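PDB 2IA2: putative Transcriptional Regulator from Rhodococcus sp., which probably binds DNA as an IclR-family transcriptional regulator, pairing a helix-turn-helix domain with a GAF-like C-terminal domain of the kind that senses small effector molecules. Local coordinates for residues A[144-149]-A[168-173]; A[158-163]-A[192-197]; A[201-204]-A[209-212]. All coordinates share one frame; numbering follows the deposited sequence.

Contact 1: A[144-149]-A[168-173]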
loop_
_atom_site.group_PDB
_atom_site.type_symbol
_atom_site.label_atom_id
_atom_site.label_comp_id
_atom_site.label_asym_id
_atom_site.label_seq_id
_atom_site.Cartn_x
_atom_site.Cartn_y
_atom_site.Cartn_z
ATOM N N PRO A 144 -28.580 8.757 -5.951
ATOM C CA PRO A 144 -29.170 7.713 -5.080
ATOM C C PRO A 144 -28.707 6.301 -5.448
ATOM O O PRO A 144 -28.687 5.959 -6.600
ATOM C CB PRO A 144 -30.679 7.900 -5.273
ATOM C CG PRO A 144 -30.832 8.662 -6.608
ATOM C CD PRO A 144 -29.603 9.538 -6.695
ATOM N N ALA A 145 -28.305 5.502 -4.459
ATOM C CA ALA A 145 -27.808 4.158 -4.694
ATOM C C ALA A 145 -28.797 3.243 -5.423
ATOM O O ALA A 145 -28.393 2.444 -6.310
ATOM C CB ALA A 145 -27.325 3.518 -3.357
ATOM N N TYR A 146 -30.084 3.343 -5.058
ATOM C CA TYR A 146 -31.155 2.480 -5.629
ATOM C C TYR A 146 -31.388 2.613 -7.126
ATOM O O TYR A 146 -31.985 1.728 -7.735
ATOM C CB TYR A 146 -32.508 2.672 -4.909
ATOM C CG TYR A 146 -33.326 3.872 -5.346
ATOM C CD1 TYR A 146 -34.270 3.761 -6.366
ATOM C CD2 TYR A 146 -33.159 5.116 -4.726
ATOM C CE1 TYR A 146 -35.042 4.876 -6.770
ATOM C CE2 TYR A 146 -33.905 6.229 -5.096
ATOM C CZ TYR A 146 -34.857 6.099 -6.116
ATOM O OH TYR A 146 -35.615 7.182 -6.492
ATOM N N ALA A 147 -30.966 3.727 -7.712
ATOM C CA ALA A 147 -31.291 4.023 -9.095
ATOM C C ALA A 147 -30.066 4.041 -10.013
ATOM O O ALA A 147 -30.159 4.477 -11.166
ATOM C CB ALA A 147 -32.097 5.374 -9.192
ATOM N N THR A 148 -28.932 3.531 -9.515
ATOM C CA THR A 148 -27.696 3.465 -10.299
ATOM C C THR A 148 -27.177 2.036 -10.284
ATOM O O THR A 148 -27.479 1.284 -9.340
ATOM C CB THR A 148 -26.620 4.394 -9.685
ATOM O OG1 THR A 148 -26.405 3.971 -8.352
ATOM C CG2 THR A 148 -27.085 5.836 -9.694
ATOM N N SER A 149 -26.398 1.670 -11.299
ATOM C CA SER A 149 -25.843 0.351 -11.394
ATOM C C SER A 149 -24.796 0.150 -10.318
ATOM O O SER A 149 -24.786 -0.868 -9.674
ATOM C CB SER A 149 -25.287 0.045 -12.819
ATOM O OG SER A 149 -24.153 0.850 -13.170
ATOM N N GLU A 168 -35.968 -0.468 4.356
ATOM C CA GLU A 168 -37.041 0.064 5.213
ATOM C C GLU A 168 -37.117 1.605 5.184
ATOM O O GLU A 168 -38.184 2.183 5.053
ATOM C CB GLU A 168 -36.830 -0.426 6.649
ATOM C CG GLU A 168 -38.102 -0.548 7.475
ATOM C CD GLU A 168 -37.874 -1.336 8.771
ATOM O OE1 GLU A 168 -36.832 -2.056 8.888
ATOM O OE2 GLU A 168 -38.746 -1.236 9.677
ATOM N N LYS A 169 -35.960 2.245 5.285
ATOM C CA LYS A 169 -35.835 3.692 5.298
ATOM C C LYS A 169 -36.053 4.373 3.915
ATOM O O LYS A 169 -36.325 5.570 3.844
ATOM C CB LYS A 169 -34.458 4.072 5.898
ATOM C CG LYS A 169 -34.129 5.580 5.810
ATOM C CD LYS A 169 -33.412 6.127 7.051
ATOM C CE LYS A 169 -31.886 6.091 6.894
ATOM N NZ LYS A 169 -31.190 6.271 8.224
ATOM N N LEU A 170 -35.931 3.616 2.828
ATOM C CA LEU A 170 -35.882 4.190 1.482
ATOM C C LEU A 170 -37.224 4.690 0.974
ATOM O O LEU A 170 -38.256 4.016 1.086
ATOM C CB LEU A 170 -35.298 3.184 0.480
ATOM C CG LEU A 170 -35.112 3.649 -0.973
ATOM C CD1 LEU A 170 -34.258 4.871 -1.114
ATOM C CD2 LEU A 170 -34.549 2.510 -1.801
ATOM N N ASP A 171 -37.174 5.884 0.409
ATOM C CA ASP A 171 -38.290 6.525 -0.307
ATOM C C ASP A 171 -37.975 6.367 -1.802
ATOM O O ASP A 171 -37.253 7.188 -2.366
ATOM C CB ASP A 171 -38.304 8.012 0.110
ATOM C CG ASP A 171 -39.444 8.828 -0.514
ATOM O OD1 ASP A 171 -40.356 8.235 -1.157
ATOM O OD2 ASP A 171 -39.408 10.087 -0.327
ATOM N N ILE A 172 -38.482 5.307 -2.430
ATOM C CA ILE A 172 -38.265 5.057 -3.858
ATOM C C ILE A 172 -39.085 6.058 -4.650
ATOM O O ILE A 172 -40.292 6.076 -4.501
ATOM C CB ILE A 172 -38.735 3.629 -4.261
ATOM C CG1 ILE A 172 -37.900 2.557 -3.557
ATOM C CG2 ILE A 172 -38.676 3.437 -5.783
ATOM C CD1 ILE A 172 -38.513 1.169 -3.546
ATOM N N GLN A 173 -38.450 6.888 -5.467
ATOM C CA GLN A 173 -39.180 7.837 -6.344
ATOM C C GLN A 173 -39.288 7.326 -7.782
ATOM O O GLN A 173 -38.413 6.609 -8.242
ATOM C CB GLN A 173 -38.505 9.203 -6.354
ATOM C CG GLN A 173 -38.075 9.654 -4.997
ATOM C CD GLN A 173 -37.988 11.144 -4.883
ATOM O OE1 GLN A 173 -37.146 11.794 -5.520
ATOM N NE2 GLN A 173 -38.851 11.709 -4.051
HETATM O O HOH W 1 -34.693 9.442 -5.341
#

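Contact 2: A[158-163]-A[192-197]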
loop_
_atom_site.group_PDB
_atom_site.type_symbol
_atom_site.label_atom_id
_atom_site.label_comp_id
_atom_site.label_asym_id
_atom_site.label_seq_id
_atom_site.Cartn_x
_atom_site.Cartn_y
_atom_site.Cartn_z
ATOM N N LEU A 158 -23.789 -4.981 1.168
ATOM C CA LEU A 158 -24.096 -4.772 2.586
ATOM C C LEU A 158 -24.365 -6.073 3.365
ATOM O O LEU A 158 -24.841 -7.021 2.780
ATOM C CB LEU A 158 -25.331 -3.866 2.724
ATOM C CG LEU A 158 -25.047 -2.408 2.317
ATOM C CD1 LEU A 158 -26.307 -1.617 2.420
ATOM C CD2 LEU A 158 -23.897 -1.808 3.172
ATOM N N PRO A 159 -24.089 -6.100 4.693
ATOM C CA PRO A 159 -24.677 -7.188 5.536
ATOM C C PRO A 159 -26.203 -7.147 5.433
ATOM O O PRO A 159 -26.772 -6.034 5.311
ATOM C CB PRO A 159 -24.239 -6.807 6.961
ATOM C CG PRO A 159 -22.909 -6.009 6.742
ATOM C CD PRO A 159 -23.222 -5.195 5.478
ATOM N N ASP A 160 -26.862 -8.312 5.466
ATOM C CA ASP A 160 -28.335 -8.393 5.348
ATOM C C ASP A 160 -29.125 -7.472 6.267
ATOM O O ASP A 160 -30.150 -6.920 5.870
ATOM C CB ASP A 160 -28.821 -9.840 5.571
ATOM C CG ASP A 160 -28.498 -10.758 4.386
ATOM O OD1 ASP A 160 -28.498 -10.252 3.220
ATOM O OD2 ASP A 160 -28.245 -11.970 4.627
ATOM N N ASP A 161 -28.671 -7.289 7.501
ATOM C CA ASP A 161 -29.446 -6.439 8.414
ATOM C C ASP A 161 -29.338 -4.989 7.999
ATOM O O ASP A 161 -30.292 -4.232 8.153
ATOM C CB ASP A 161 -29.108 -6.626 9.911
ATOM C CG ASP A 161 -27.606 -6.559 10.222
ATOM O OD1 ASP A 161 -26.775 -6.308 9.310
ATOM O OD2 ASP A 161 -27.257 -6.793 11.411
ATOM N N GLU A 162 -28.180 -4.619 7.456
ATOM C CA GLU A 162 -27.971 -3.249 6.950
ATOM C C GLU A 162 -28.753 -3.002 5.680
ATOM O O GLU A 162 -29.410 -1.969 5.559
ATOM C CB GLU A 162 -26.491 -2.935 6.730
ATOM C CG GLU A 162 -25.684 -3.016 8.001
ATOM C CD GLU A 162 -24.259 -2.564 7.844
ATOM O OE1 GLU A 162 -23.891 -2.111 6.741
ATOM O OE2 GLU A 162 -23.506 -2.653 8.846
ATOM N N LEU A 163 -28.710 -3.947 4.747
ATOM C CA LEU A 163 -29.540 -3.855 3.555
ATOM C C LEU A 163 -31.039 -3.678 3.875
ATOM O O LEU A 163 -31.720 -2.832 3.294
ATOM C CB LEU A 163 -29.327 -5.076 2.656
ATOM C CG LEU A 163 -30.198 -5.119 1.403
ATOM C CD1 LEU A 163 -29.960 -3.887 0.526
ATOM C CD2 LEU A 163 -29.934 -6.407 0.621
ATOM N N ALA A 192 -30.199 -10.186 -7.198
ATOM C CA ALA A 192 -29.757 -10.700 -8.515
ATOM C C ALA A 192 -28.312 -10.244 -8.805
ATOM O O ALA A 192 -27.489 -11.020 -9.250
ATOM C CB ALA A 192 -30.691 -10.255 -9.621
ATOM N N VAL A 193 -28.004 -8.983 -8.509
ATOM C CA VAL A 193 -26.649 -8.451 -8.634
ATOM C C VAL A 193 -25.662 -9.252 -7.804
ATOM O O VAL A 193 -24.561 -9.516 -8.224
ATOM C CB VAL A 193 -26.598 -6.971 -8.172
ATOM C CG1 VAL A 193 -25.165 -6.458 -8.185
ATOM C CG2 VAL A 193 -27.496 -6.117 -9.060
ATOM N N ARG A 194 -26.061 -9.622 -6.598
ATOM C CA ARG A 194 -25.220 -10.467 -5.746
ATOM C C ARG A 194 -24.902 -11.775 -6.496
ATOM O O ARG A 194 -23.749 -12.151 -6.589
ATOM C CB ARG A 194 -25.924 -10.731 -4.417
ATOM C CG ARG A 194 -25.012 -10.956 -3.204
ATOM C CD ARG A 194 -25.887 -11.069 -1.921
ATOM N NE ARG A 194 -25.991 -9.860 -1.076
ATOM C CZ ARG A 194 -26.585 -9.827 0.120
ATOM N NH1 ARG A 194 -27.169 -10.922 0.595
ATOM N NH2 ARG A 194 -26.618 -8.712 0.838
ATOM N N ALA A 195 -25.913 -12.421 -7.090
ATOM C CA ALA A 195 -25.702 -13.673 -7.862
ATOM C C ALA A 195 -24.919 -13.506 -9.191
ATOM O O ALA A 195 -24.051 -14.313 -9.492
ATOM C CB ALA A 195 -27.042 -14.359 -8.132
ATOM N N ASP A 196 -25.208 -12.469 -9.977
ATOM C CA ASP A 196 -24.565 -12.297 -11.295
ATOM C C ASP A 196 -23.157 -11.689 -11.264
ATOM O O ASP A 196 -22.384 -11.824 -12.222
ATOM C CB ASP A 196 -25.453 -11.402 -12.151
ATOM C CG ASP A 196 -26.850 -11.957 -12.288
ATOM O OD1 ASP A 196 -27.071 -13.124 -11.844
ATOM O OD2 ASP A 196 -27.727 -11.244 -12.851
ATOM N N GLY A 197 -22.842 -10.956 -10.201
ATOM C CA GLY A 197 -21.574 -10.224 -10.179
ATOM C C GLY A 197 -21.581 -8.938 -11.024
ATOM O O GLY A 197 -20.570 -8.289 -11.158
#

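Contact 3: A[201-204]-A[209-212]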
loop_
_atom_site.group_PDB
_atom_site.type_symbol
_atom_site.label_atom_id
_atom_site.label_comp_id
_atom_site.label_asym_id
_atom_site.label_seq_id
_atom_site.Cartn_x
_atom_site.Cartn_y
_atom_site.Cartn_z
ATOM N N LEU A 201 -28.329 -1.406 -15.533
ATOM C CA LEU A 201 -29.405 -0.498 -15.268
ATOM C C LEU A 201 -29.865 0.126 -16.542
ATOM O O LEU A 201 -29.113 0.766 -17.195
ATOM C CB LEU A 201 -28.982 0.562 -14.282
ATOM C CG LEU A 201 -30.139 1.207 -13.581
ATOM C CD1 LEU A 201 -29.869 1.310 -12.157
ATOM C CD2 LEU A 201 -30.439 2.523 -14.189
ATOM N N ASP A 202 -31.106 -0.123 -16.902
ATOM C CA ASP A 202 -31.645 0.261 -18.199
ATOM C C ASP A 202 -32.640 1.386 -18.027
ATOM O O ASP A 202 -33.796 1.166 -17.790
ATOM C CB ASP A 202 -32.315 -0.912 -18.884
ATOM C CG ASP A 202 -32.836 -0.566 -20.266
ATOM O OD1 ASP A 202 -32.475 0.454 -20.809
ATOM O OD2 ASP A 202 -33.609 -1.338 -20.807
ATOM N N GLN A 203 -32.136 2.595 -18.085
ATOM C CA GLN A 203 -32.956 3.827 -18.089
ATOM C C GLN A 203 -33.894 4.039 -16.889
ATOM O O GLN A 203 -34.993 4.551 -17.053
ATOM C CB GLN A 203 -33.734 3.977 -19.413
ATOM C CG GLN A 203 -32.970 3.478 -20.622
ATOM C CD GLN A 203 -33.704 3.674 -21.910
ATOM O OE1 GLN A 203 -34.148 4.775 -22.199
ATOM N NE2 GLN A 203 -33.790 2.624 -22.721
ATOM N N GLU A 204 -33.444 3.670 -15.689
ATOM C CA GLU A 204 -34.224 3.916 -14.475
ATOM C C GLU A 204 -33.838 5.245 -13.820
ATOM O O GLU A 204 -34.568 5.758 -12.951
ATOM C CB GLU A 204 -34.033 2.785 -13.479
ATOM C CG GLU A 204 -34.596 1.446 -13.965
ATOM C CD GLU A 204 -34.591 0.390 -12.879
ATOM O OE1 GLU A 204 -35.013 0.701 -11.751
ATOM O OE2 GLU A 204 -34.190 -0.752 -13.143
ATOM N N LEU A 209 -30.489 6.526 -21.070
ATOM C CA LEU A 209 -29.156 6.278 -20.454
ATOM C C LEU A 209 -29.071 4.893 -19.900
ATOM O O LEU A 209 -29.963 4.471 -19.183
ATOM C CB LEU A 209 -28.854 7.298 -19.327
ATOM C CG LEU A 209 -27.634 7.120 -18.387
ATOM C CD1 LEU A 209 -26.330 7.320 -19.139
ATOM C CD2 LEU A 209 -27.706 8.148 -17.355
ATOM N N ARG A 210 -27.983 4.190 -20.187
ATOM C CA ARG A 210 -27.737 2.882 -19.594
ATOM C C ARG A 210 -26.398 2.817 -18.851
ATOM O O ARG A 210 -25.467 3.497 -19.220
ATOM C CB ARG A 210 -27.754 1.818 -20.666
ATOM C CG ARG A 210 -29.149 1.472 -21.121
ATOM C CD ARG A 210 -29.123 0.363 -22.101
ATOM N NE ARG A 210 -30.448 0.160 -22.636
ATOM C CZ ARG A 210 -30.690 -0.191 -23.893
ATOM N NH1 ARG A 210 -29.679 -0.362 -24.757
ATOM N NH2 ARG A 210 -31.955 -0.376 -24.276
ATOM N N SER A 211 -26.315 1.979 -17.824
ATOM C CA SER A 211 -25.069 1.833 -17.031
ATOM C C SER A 211 -24.917 0.398 -16.705
ATOM O O SER A 211 -25.926 -0.273 -16.516
ATOM C CB SER A 211 -25.193 2.583 -15.718
ATOM O OG SER A 211 -25.268 3.979 -16.001
HETATM N N MSE A 212 -23.669 -0.061 -16.576
HETATM C CA MSE A 212 -23.404 -1.403 -16.040
HETATM C C MSE A 212 -22.234 -1.350 -15.072
HETATM O O MSE A 212 -21.303 -0.596 -15.309
HETATM C CB MSE A 212 -23.123 -2.392 -17.161
HETATM C CG MSE A 212 -21.906 -2.079 -18.020
HETATM SE SE MSE A 212 -22.406 -1.905 -19.986
HETATM C CE MSE A 212 -23.690 -0.271 -19.894
#

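Contact 1: A[144-149]-A[168-173]
Where helix 160-169 ends, L170 is the first residue to lean on Y146: its CD2 lies 3.7 Å from Y146 CB and its CD1 3.8 Å from Y146 CD2, so the two methyls meet the base of the side chain and the near side of the ring, crossing obliquely. D171 adds little. At I172 the backbone passes over one ring face, placing CA there, and the branch methyl CG2 approaches Y146 CE1 at 4.0 Å. Q173 then takes the phenol end: its backbone N donates to Y146 OH at 3.0 Å with an N-H...O angle of 151°, and one water lies 2.7 Å from Y146 OH, in the plane of the ring, with a weak bond onward to Q173 OE1. With CG between the backbone N and the carbonyl carbon (chi1 81°), the ring is directed at 170-173. Replacing Y146 by an alanine is likely to leave Q173 N without this acceptor and to open a gap beside L170 and I172. All three of Y146, L170 and I172 also touch L186 of helix 183-196. The arrangement is an aromatic anchor, one hydrogen bond plus apolar packing, between the loop after strand 142-144 and the exit of helix 160-169 in the GAF-like C-terminal domain.

Contact 2: A[158-163]-A[192-197]
R194 of helix 183-196 and D160 in the first turn of helix 160-169 form a salt bridge, carried by a single carboxylate oxygen. R194 NH1 donates to D160 OD1 at 3.0 Å with an N-H...O angle of 163°; the oxygen lies in the guanidinium plane and is met on its syn side. A second, weak bond runs from R194 NH2 to the same D160 OD1 at 3.4 Å, so the two terminal nitrogens share one acceptor. The carboxylate and guanidinium planes are turned 35° apart. The arginine chain bends at chi3 (-100°), which carries the guanidinium across to the neighbouring helix. Its NE is held by A156 O, at the end of helix 149-156, so that the group is fixed from two helices. R194 NH2 also lies 3.1 Å from L158 O, but the angle is too poor for a bond. Further out, the L163 and R194 side chains approach each other from opposite directions, L163 CD2 lying obliquely 4.0 Å from R194 NH2. With 125 Å² buried in all, this is an interhelical salt bridge at the partly exposed margin of the helical layer in the IclR C-terminal, GAF-like domain.

Contact 3: A[201-204]-A[209-212]
Two backbone hydrogen bonds join L201 and S211 as an antiparallel hydrogen-bonded pair: L201 N gives to S211 O at 2.8 Å, nearly straight at 174°, and S211 N returns to L201 O at 3.1 Å. R210 CA adds a CA-H...O contact to L201 O at 3.5 Å. Beyond the adjacent non-hydrogen-bonded pair D202-R210, the link from Q203 N to L209 O is weak (angle 125°), as Q203 leaves strand geometry with a positive phi of 58°. The salt bridge lies on the face bearing D202 and R210. These side chains run side by side, and R210 NE reaches D202 OD1 at 2.7 Å, with the oxygen in the guanidinium plane but the donor well above the carboxylate plane. From the opposite face of that carboxylate, Q203 NE2 also bonds to D202 OD1, at 3.2 Å, so two donors grip one oxygen; D202 OD2 is paired with R178. Q203 OE1 accepts from G208 N, in the connection of the beta hairpin that strands 199-202 and 209-217 form. Within this chain 199-202 is an outermost strand of the six-stranded antiparallel sheet, and 209-217 joins it to 223-232. Helix 149-156 meets the face of L201 and S211, while L238 of helix 238-244 touches D202 and R210 on the other.

How the contacts relate
All three contacts belong to the IclR-type C-terminal domain. Contacts 1 and 2 interleave along the chain, in the order 144-149, 158-163, 168-173, 192-197, and both use helix 160-169; their centres are 14 Å apart and their nearest atoms about 5 Å, without touching. Contact 3 follows both in sequence. Its centre lies 14 Å from that of contact 1, which it touches where S149 and the backbone of A147 and T148 meet S211 and L201, and 19 Å from that of contact 2, whose second segment leads directly into strand 199-202. Contacts 1 and 2 thus knit the helical layer together, and of the two only contact 1 packs against the edge hairpin of contact 3, consistent with a compact GAF-like domain.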